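Local coordinates for protein DNA alpha-glucosyltransferase (Enterobacteria phage T4, PDB 1XV5) that is a phage glycosyltransferase of the GT-B fold, with two Rossmann-like domains and a bound uridine-5'-diphosphate in the cleft between them, at residues A[279-284]-A[310-315]; A[288-293]-A[369-374]; A[20-25]-A[49-54]. All coordinates share one frame; numbering follows the deposited sequence.

Contact 1: A[279-284]-A[310-315]. With UDP (uridine-5'-diphosphate), chain C.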
# COMPACT_ATOMS: atom_id res chain seq x y z
N SER A 279 10.08 9.11 3.73
CA SER A 279 10.16 10.55 3.96
C SER A 279 10.98 11.29 2.91
O SER A 279 10.68 12.44 2.57
CB SER A 279 10.74 10.83 5.35
OG SER A 279 12.04 10.28 5.50
N GLU A 280 12.03 10.65 2.40
CA GLU A 280 12.87 11.27 1.38
C GLU A 280 12.14 11.36 0.05
O GLU A 280 12.26 12.34 -0.68
CB GLU A 280 14.19 10.50 1.23
CG GLU A 280 15.09 10.63 2.46
CD GLU A 280 16.35 9.78 2.38
OE1 GLU A 280 16.55 9.10 1.36
OE2 GLU A 280 17.13 9.78 3.36
N MET A 281 11.36 10.32 -0.26
CA MET A 281 10.59 10.31 -1.49
C MET A 281 9.52 11.40 -1.43
O MET A 281 9.33 12.14 -2.39
CB MET A 281 9.93 8.94 -1.69
CG MET A 281 9.03 8.83 -2.92
SD MET A 281 7.39 9.58 -2.70
CE MET A 281 6.61 8.33 -1.66
N LEU A 282 8.83 11.51 -0.30
CA LEU A 282 7.80 12.53 -0.15
C LEU A 282 8.37 13.93 -0.37
O LEU A 282 7.73 14.79 -0.97
CB LEU A 282 7.14 12.44 1.23
CG LEU A 282 6.30 11.18 1.50
CD1 LEU A 282 5.79 11.19 2.93
CD2 LEU A 282 5.12 11.13 0.52
N GLU A 283 9.59 14.16 0.11
CA GLU A 283 10.23 15.45 -0.07
C GLU A 283 10.50 15.68 -1.56
O GLU A 283 10.18 16.75 -2.10
CB GLU A 283 11.54 15.50 0.73
CG GLU A 283 12.33 16.80 0.62
CD GLU A 283 11.55 18.03 1.05
OE1 GLU A 283 10.70 17.93 1.96
OE2 GLU A 283 11.80 19.11 0.48
N ARG A 284 11.06 14.68 -2.23
CA ARG A 284 11.36 14.79 -3.66
C ARG A 284 10.08 14.96 -4.47
O ARG A 284 10.02 15.78 -5.41
CB ARG A 284 12.10 13.55 -4.17
CG ARG A 284 13.55 13.44 -3.71
CD ARG A 284 14.26 12.27 -4.41
NE ARG A 284 13.77 10.96 -3.98
CZ ARG A 284 14.25 10.29 -2.94
NH1 ARG A 284 15.23 10.80 -2.20
NH2 ARG A 284 13.75 9.09 -2.64
N HIS A 310 -0.86 6.02 -3.93
CA HIS A 310 -1.89 6.90 -4.49
C HIS A 310 -2.07 8.08 -3.54
O HIS A 310 -2.00 9.25 -3.93
CB HIS A 310 -3.25 6.19 -4.56
CG HIS A 310 -3.41 5.25 -5.72
ND1 HIS A 310 -3.76 3.93 -5.54
CD2 HIS A 310 -3.37 5.45 -7.05
CE1 HIS A 310 -3.93 3.36 -6.72
NE2 HIS A 310 -3.70 4.27 -7.66
N LEU A 311 -2.31 7.76 -2.28
CA LEU A 311 -2.54 8.77 -1.26
C LEU A 311 -1.37 9.71 -1.06
O LEU A 311 -1.55 10.91 -0.84
CB LEU A 311 -2.91 8.10 0.06
CG LEU A 311 -4.05 7.08 0.01
CD1 LEU A 311 -4.36 6.61 1.43
CD2 LEU A 311 -5.30 7.69 -0.64
N GLU A 312 -0.16 9.17 -1.13
CA GLU A 312 1.03 9.98 -0.94
C GLU A 312 1.17 11.07 -2.00
O GLU A 312 1.63 12.17 -1.70
CB GLU A 312 2.26 9.06 -0.91
CG GLU A 312 2.32 8.25 0.39
CD GLU A 312 3.28 7.08 0.36
OE1 GLU A 312 3.61 6.57 1.46
OE2 GLU A 312 3.69 6.64 -0.74
N LEU A 313 0.76 10.79 -3.23
CA LEU A 313 0.86 11.81 -4.28
C LEU A 313 -0.01 13.02 -3.96
O LEU A 313 0.45 14.17 -4.03
CB LEU A 313 0.45 11.23 -5.64
CG LEU A 313 1.31 10.06 -6.14
CD1 LEU A 313 0.98 9.79 -7.60
CD2 LEU A 313 2.79 10.40 -5.98
N GLY A 314 -1.26 12.78 -3.61
CA GLY A 314 -2.14 13.89 -3.30
C GLY A 314 -1.76 14.59 -2.01
O GLY A 314 -1.84 15.81 -1.91
N ALA A 315 -1.32 13.82 -1.03
CA ALA A 315 -0.95 14.38 0.26
C ALA A 315 0.26 15.30 0.27
O ALA A 315 0.29 16.26 1.03
CB ALA A 315 -0.76 13.25 1.27
N1 UDP C . 7.56 2.45 -0.13
C2 UDP C . 8.72 2.96 0.40
N3 UDP C . 9.87 2.61 -0.27
C4 UDP C . 9.96 1.83 -1.40
C5 UDP C . 8.71 1.35 -1.90
C6 UDP C . 7.58 1.66 -1.26
O2 UDP C . 8.73 3.67 1.39
O4 UDP C . 11.07 1.60 -1.89
C1' UDP C . 6.30 2.76 0.55
C2' UDP C . 5.28 3.51 -0.30
O2' UDP C . 5.57 4.89 -0.35
C3' UDP C . 4.00 3.17 0.45
C4' UDP C . 4.23 1.69 0.79
O4' UDP C . 5.67 1.55 0.89
O3' UDP C . 3.94 3.94 1.65
C5' UDP C . 3.69 0.71 -0.23
O5' UDP C . 2.28 0.57 -0.06
PA UDP C . 1.27 0.56 -1.29
O1A UDP C . -0.07 0.39 -0.70
O2A UDP C . 1.54 1.74 -2.16
O3A UDP C . 1.65 -0.77 -2.17
PB UDP C . 2.23 -2.24 -1.73
O1B UDP C . 1.62 -3.23 -2.65
O2B UDP C . 3.71 -2.14 -1.65
O3B UDP C . 1.65 -2.48 -0.27
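This is a buried helix-to-helix contact in the wall of the UDP pocket, in the domain built on the parallel sheet that holds strands 199-203 and 288-293. Helices 278-286 and 308-316 meet through three side chains, Met281, Leu282 and Glu312. The two backbones come nearest at Leu282 and Glu312, whose CA atoms are 7.3 Å apart. Leu282 CD2 lies against the aliphatic part of Glu312, 3.8 Å from its CB, and the two side chains cross at about a right angle. Met281 reaches the other end of the same glutamate. Its chain is bent at chi2 and chi3 (-79° and -75°), which brings CE to 3.5 Å from Glu312 OE2. Beyond CG the glutamate runs extended, and its carboxylate grips the ribose with both oxygens. UDP O3' donates to Glu312 OE1 at 2.7 Å, and UDP O2' donates to Glu312 OE2 at 2.6 Å. Asn278, just before segment 279-284, gives OE1 a second hydrogen bond through its ND2. Ile203 of strand 199-203 touches both Met281 and Glu312. The glutamate is thus apolar-packed along its stem and polar-bonded at its head. Two ribose hydroxyls and an amide serve the buried carboxylate. These bonds would probably stabilise its negative charge, and the paired grip probably helps to fix how the ribose is turned.

Contact 2: A[288-293]-A[369-374]; sequences SGFGYQ and ALYDRE
Tyr371 meets Gly289 and Phe290 because its CG stands anti to the backbone N (chi1 -176°), which sends the ring out from helix 368-386 toward the start of strand 288-293. The ring is turned so that the Gly289 carbonyl oxygen lies at its edge, in the ring plane. The phenol then donates a hydrogen bond from Tyr371 OH to Gly289 O, 2.7 Å long. This is the one hydrogen bond between the two segments. The donor sits to the side of the carbonyl, with a C=O...OH angle of 123°, and is tilted 23° from the carbonyl plane. The same oxygen lies 3.4 Å from Tyr371 CE1, so it rests beside the ring edge as well as against the hydroxyl.

Phe290 adds an apolar touch. Its CZ comes to 4.2 Å from Tyr371 CE1, at the edge of the tyrosine ring. Gly289 is where the chain turns a corner, and its backbone carbonyl serves as the acceptor. All the touching residues are buried, and the Gly289 carbonyl gives the phenol a hydrogen-bond partner there.

Around the pair, the strand is held by backbone hydrogen bonds from Phe290 to Ile199 and Arg201 on one neighbour. Gly291 bonds to Ile319 and Val321 on the other. Ile319 of strand 319-323 touches both aromatic side chains, and Ile361 and Ser365 of helix 354-365 pack on Phe290. Val192, Ile195 and Met197, from the loop before strand 199-203, close round Tyr371, completing the join between helix 368-386 and the sheet.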
# COMPACT_ATOMS: atom_id res chain seq x y z
N SER A 288 8.09 17.82 -7.28
CA SER A 288 7.96 17.30 -8.64
C SER A 288 6.62 17.73 -9.23
O SER A 288 5.59 17.68 -8.56
CB SER A 288 8.05 15.77 -8.62
OG SER A 288 9.28 15.34 -8.09
N GLY A 289 6.65 18.14 -10.49
CA GLY A 289 5.42 18.59 -11.13
C GLY A 289 4.30 17.58 -11.15
O GLY A 289 3.16 17.88 -10.79
N PHE A 290 4.62 16.35 -11.56
CA PHE A 290 3.61 15.32 -11.65
C PHE A 290 4.06 13.98 -11.09
O PHE A 290 5.17 13.53 -11.35
CB PHE A 290 3.17 15.17 -13.12
CG PHE A 290 2.71 16.45 -13.72
CD1 PHE A 290 3.63 17.37 -14.24
CD2 PHE A 290 1.37 16.81 -13.68
CE1 PHE A 290 3.21 18.62 -14.70
CE2 PHE A 290 0.94 18.06 -14.13
CZ PHE A 290 1.86 18.96 -14.63
N GLY A 291 3.17 13.39 -10.29
CA GLY A 291 3.44 12.10 -9.68
C GLY A 291 2.59 11.06 -10.37
O GLY A 291 1.43 11.31 -10.70
N TYR A 292 3.16 9.87 -10.58
CA TYR A 292 2.46 8.80 -11.26
C TYR A 292 2.29 7.55 -10.43
O TYR A 292 3.22 7.08 -9.78
CB TYR A 292 3.21 8.43 -12.54
CG TYR A 292 3.28 9.54 -13.56
CD1 TYR A 292 2.61 9.45 -14.78
CD2 TYR A 292 4.03 10.70 -13.31
CE1 TYR A 292 2.67 10.47 -15.72
CE2 TYR A 292 4.10 11.73 -14.24
CZ TYR A 292 3.42 11.61 -15.45
OH TYR A 292 3.48 12.63 -16.37
N GLN A 293 1.07 7.01 -10.45
CA GLN A 293 0.75 5.78 -9.74
C GLN A 293 -0.16 5.11 -10.75
O GLN A 293 -1.33 5.44 -10.87
CB GLN A 293 0.01 6.09 -8.44
CG GLN A 293 0.22 5.04 -7.36
CD GLN A 293 -0.55 3.76 -7.62
OE1 GLN A 293 -0.99 3.50 -8.74
NE2 GLN A 293 -0.71 2.96 -6.58
N ALA A 369 -1.49 28.96 -11.24
CA ALA A 369 -2.75 29.14 -10.51
C ALA A 369 -3.66 27.94 -10.70
O ALA A 369 -4.27 27.45 -9.74
CB ALA A 369 -3.45 30.42 -10.97
N LEU A 370 -3.76 27.46 -11.94
CA LEU A 370 -4.57 26.30 -12.26
C LEU A 370 -3.99 25.09 -11.53
O LEU A 370 -4.71 24.31 -10.91
CB LEU A 370 -4.56 26.05 -13.77
CG LEU A 370 -5.26 24.80 -14.30
CD1 LEU A 370 -6.73 24.81 -13.90
CD2 LEU A 370 -5.11 24.74 -15.82
N TYR A 371 -2.67 24.95 -11.63
CA TYR A 371 -1.95 23.85 -10.99
C TYR A 371 -2.35 23.79 -9.51
O TYR A 371 -2.71 22.73 -8.99
CB TYR A 371 -0.44 24.08 -11.09
CG TYR A 371 0.41 22.95 -10.54
CD1 TYR A 371 0.90 21.95 -11.37
CD2 TYR A 371 0.69 22.87 -9.18
CE1 TYR A 371 1.66 20.89 -10.86
CE2 TYR A 371 1.45 21.82 -8.65
CZ TYR A 371 1.93 20.83 -9.50
OH TYR A 371 2.67 19.79 -8.99
N ASP A 372 -2.28 24.94 -8.85
CA ASP A 372 -2.62 25.03 -7.43
C ASP A 372 -4.07 24.63 -7.16
O ASP A 372 -4.35 23.87 -6.23
CB ASP A 372 -2.36 26.45 -6.91
CG ASP A 372 -1.29 26.48 -5.83
OD1 ASP A 372 -0.78 27.58 -5.55
OD2 ASP A 372 -0.97 25.42 -5.26
N ARG A 373 -4.99 25.14 -7.97
CA ARG A 373 -6.40 24.80 -7.78
C ARG A 373 -6.60 23.30 -7.93
O ARG A 373 -7.30 22.68 -7.13
CB ARG A 373 -7.29 25.52 -8.80
CG ARG A 373 -7.41 27.02 -8.57
CD ARG A 373 -8.60 27.60 -9.34
NE ARG A 373 -8.43 27.52 -10.79
CZ ARG A 373 -7.68 28.35 -11.51
NH1 ARG A 373 -7.02 29.33 -10.91
NH2 ARG A 373 -7.59 28.20 -12.82
N GLU A 374 -5.97 22.71 -8.94
CA GLU A 374 -6.13 21.29 -9.19
C GLU A 374 -5.60 20.41 -8.07
O GLU A 374 -6.26 19.45 -7.66
CB GLU A 374 -5.49 20.90 -10.52
CG GLU A 374 -6.18 21.53 -11.72
CD GLU A 374 -7.67 21.19 -11.78
OE1 GLU A 374 -8.00 19.99 -11.88
OE2 GLU A 374 -8.50 22.12 -11.73

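Contact 3: A[20-25]-A[49-54]; sequences FSLEQR and SSHDHK. With UDP (uridine-5'-diphosphate), chain C.
The UDP pocket borders this contact, where the loop between strands 34-40 and 58-60 packs on helix 17-30 in the N-terminal domain. Leu22 carries the helix side. Its two methyl groups divide the loop between them. Leu22 CD1 lies 3.4 Å from His51 CB and 3.6 Å from Asp52 O. The other methyl, Leu22 CD2, meets His53 CB at 3.9 Å. Inside the loop, His53 ND1 donates to His51 O at 3.1 Å, from above the carbonyl plane. The chi1 of 70° at His53 places its ring between the backbone N and the carbonyl carbon, which folds it back toward that oxygen.

His51 faces the ligand with the far end of its ring. UDP O4' lies at the ring edge, in its plane, 3.4 Å from His51 CE1. His51 NE2 makes a weak hydrogen bond to UDP O3', long at 3.5 Å but nearly straight at 168°. Ser50 CB lies 3.5 Å from UDP O2. Ser50 OG bonds to Tyr276 O, which also binds UDP, and the Ser50 backbone pairs with Asn278. The chemistry therefore splits along His51: CB rests on an aliphatic leucine, while the imidazole edge meets the ribose. The weak bond suggests that His51 adds modestly to ribose binding. Leu22 packing at its CB and the His53 bond to its carbonyl probably help to hold His51 in place.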
# COMPACT_ATOMS: atom_id res chain seq x y z
N PHE A 20 0.65 0.42 6.62
CA PHE A 20 -0.65 0.30 7.26
C PHE A 20 -0.48 0.12 8.76
O PHE A 20 -1.13 0.79 9.55
CB PHE A 20 -1.41 -0.90 6.69
CG PHE A 20 -2.72 -1.17 7.39
CD1 PHE A 20 -3.86 -0.46 7.05
CD2 PHE A 20 -2.79 -2.13 8.39
CE1 PHE A 20 -5.07 -0.70 7.70
CE2 PHE A 20 -4.00 -2.38 9.05
CZ PHE A 20 -5.14 -1.67 8.71
N SER A 21 0.41 -0.79 9.15
CA SER A 21 0.64 -1.06 10.56
C SER A 21 1.08 0.18 11.33
O SER A 21 0.67 0.39 12.47
CB SER A 21 1.68 -2.17 10.72
OG SER A 21 1.17 -3.39 10.19
N LEU A 22 1.91 1.01 10.71
CA LEU A 22 2.39 2.22 11.36
C LEU A 22 1.29 3.28 11.45
O LEU A 22 1.16 3.96 12.47
CB LEU A 22 3.61 2.78 10.61
CG LEU A 22 4.82 1.84 10.57
CD1 LEU A 22 5.96 2.49 9.79
CD2 LEU A 22 5.27 1.52 11.99
N GLU A 23 0.50 3.41 10.39
CA GLU A 23 -0.60 4.37 10.38
C GLU A 23 -1.67 3.91 11.38
O GLU A 23 -2.31 4.74 12.02
CB GLU A 23 -1.20 4.47 8.97
CG GLU A 23 -0.27 5.12 7.97
CD GLU A 23 -0.14 6.62 8.18
OE1 GLU A 23 0.85 7.20 7.68
OE2 GLU A 23 -1.02 7.22 8.82
N GLN A 24 -1.84 2.60 11.49
CA GLN A 24 -2.80 2.01 12.41
C GLN A 24 -2.37 2.34 13.83
O GLN A 24 -3.18 2.76 14.66
CB GLN A 24 -2.85 0.50 12.21
CG GLN A 24 -3.96 -0.23 12.95
CD GLN A 24 -4.15 -1.64 12.43
OE1 GLN A 24 -5.27 -2.10 12.21
NE2 GLN A 24 -3.04 -2.35 12.25
N ARG A 25 -1.09 2.15 14.12
CA ARG A 25 -0.56 2.45 15.44
C ARG A 25 -0.81 3.92 15.75
O ARG A 25 -1.31 4.26 16.83
CB ARG A 25 0.94 2.15 15.50
CG ARG A 25 1.65 2.71 16.72
CD ARG A 25 3.10 2.24 16.77
NE ARG A 25 3.85 2.83 17.88
CZ ARG A 25 4.33 4.07 17.88
NH1 ARG A 25 4.99 4.53 18.94
NH2 ARG A 25 4.18 4.85 16.82
N SER A 49 14.14 -0.28 6.34
CA SER A 49 14.39 1.10 6.75
C SER A 49 13.58 2.15 5.98
O SER A 49 13.74 3.35 6.20
CB SER A 49 15.88 1.43 6.61
OG SER A 49 16.65 0.69 7.54
N SER A 50 12.70 1.70 5.09
CA SER A 50 11.90 2.64 4.31
C SER A 50 10.99 3.51 5.16
O SER A 50 10.78 4.68 4.87
CB SER A 50 11.08 1.88 3.26
OG SER A 50 11.93 1.33 2.27
N HIS A 51 10.44 2.93 6.23
CA HIS A 51 9.56 3.68 7.12
C HIS A 51 10.16 3.79 8.51
O HIS A 51 10.92 2.92 8.93
CB HIS A 51 8.18 3.00 7.21
CG HIS A 51 7.48 2.87 5.90
ND1 HIS A 51 7.64 1.78 5.07
CD2 HIS A 51 6.62 3.69 5.26
CE1 HIS A 51 6.91 1.94 3.98
NE2 HIS A 51 6.28 3.10 4.07
N ASP A 52 9.83 4.86 9.21
CA ASP A 52 10.36 5.07 10.55
C ASP A 52 9.61 4.21 11.56
O ASP A 52 8.39 4.33 11.71
CB ASP A 52 10.23 6.54 10.95
CG ASP A 52 10.83 6.82 12.31
OD1 ASP A 52 12.06 6.65 12.46
OD2 ASP A 52 10.07 7.19 13.23
N HIS A 53 10.34 3.34 12.26
CA HIS A 53 9.70 2.46 13.24
C HIS A 53 10.68 1.97 14.30
O HIS A 53 10.28 1.57 15.39
CB HIS A 53 9.13 1.23 12.53
CG HIS A 53 10.19 0.30 12.02
ND1 HIS A 53 10.80 0.46 10.80
CD2 HIS A 53 10.79 -0.76 12.61
CE1 HIS A 53 11.73 -0.46 10.65
NE2 HIS A 53 11.75 -1.22 11.73
N LYS A 54 11.96 1.96 13.95
CA LYS A 54 13.00 1.46 14.84
C LYS A 54 12.96 1.89 16.30
O LYS A 54 13.39 1.14 17.18
CB LYS A 54 14.37 1.78 14.25
CG LYS A 54 14.65 1.06 12.93
CD LYS A 54 15.93 1.56 12.28
CE LYS A 54 16.13 0.95 10.90
NZ LYS A 54 17.25 1.61 10.17
N1 UDP C . 7.56 2.45 -0.13
C2 UDP C . 8.72 2.96 0.40
N3 UDP C . 9.87 2.61 -0.27
C4 UDP C . 9.96 1.83 -1.40
C5 UDP C . 8.71 1.35 -1.90
C6 UDP C . 7.58 1.66 -1.26
O2 UDP C . 8.73 3.67 1.39
O4 UDP C . 11.07 1.60 -1.89
C1' UDP C . 6.30 2.76 0.55
C2' UDP C . 5.28 3.51 -0.30
O2' UDP C . 5.57 4.89 -0.35
C3' UDP C . 4.00 3.17 0.45
C4' UDP C . 4.23 1.69 0.79
O4' UDP C . 5.67 1.55 0.89
O3' UDP C . 3.94 3.94 1.65
C5' UDP C . 3.69 0.71 -0.23
O5' UDP C . 2.28 0.57 -0.06
PA UDP C . 1.27 0.56 -1.29
O1A UDP C . -0.07 0.39 -0.70
O2A UDP C . 1.54 1.74 -2.16
O3A UDP C . 1.65 -0.77 -2.17
PB UDP C . 2.23 -2.24 -1.73
O1B UDP C . 1.62 -3.23 -2.65
O2B UDP C . 3.71 -2.14 -1.65
O3B UDP C . 1.65 -2.48 -0.27

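In the fold
Contacts 1 and 3 approach the same UDP from the two domains. Their centres are 15 Å apart and their nearest atoms about 5 Å apart, so they do not touch but are bridged by the ligand. Both reach the ribose O3', one through a carboxylate and the other through a weak imidazole bond. Contact 2 lies in the same domain as contact 1, farther from the centre of the chain, with centres 12 Å apart. There Leu313 CD1 packs 3.4 Å from Gly291 C, and strand 288-293 runs in the chain between the two helices of contact 1. Contact 2 stands away from the pocket: its Ser288 side chain is about 14 Å from UDP, and its centre is 27 Å from that of contact 3.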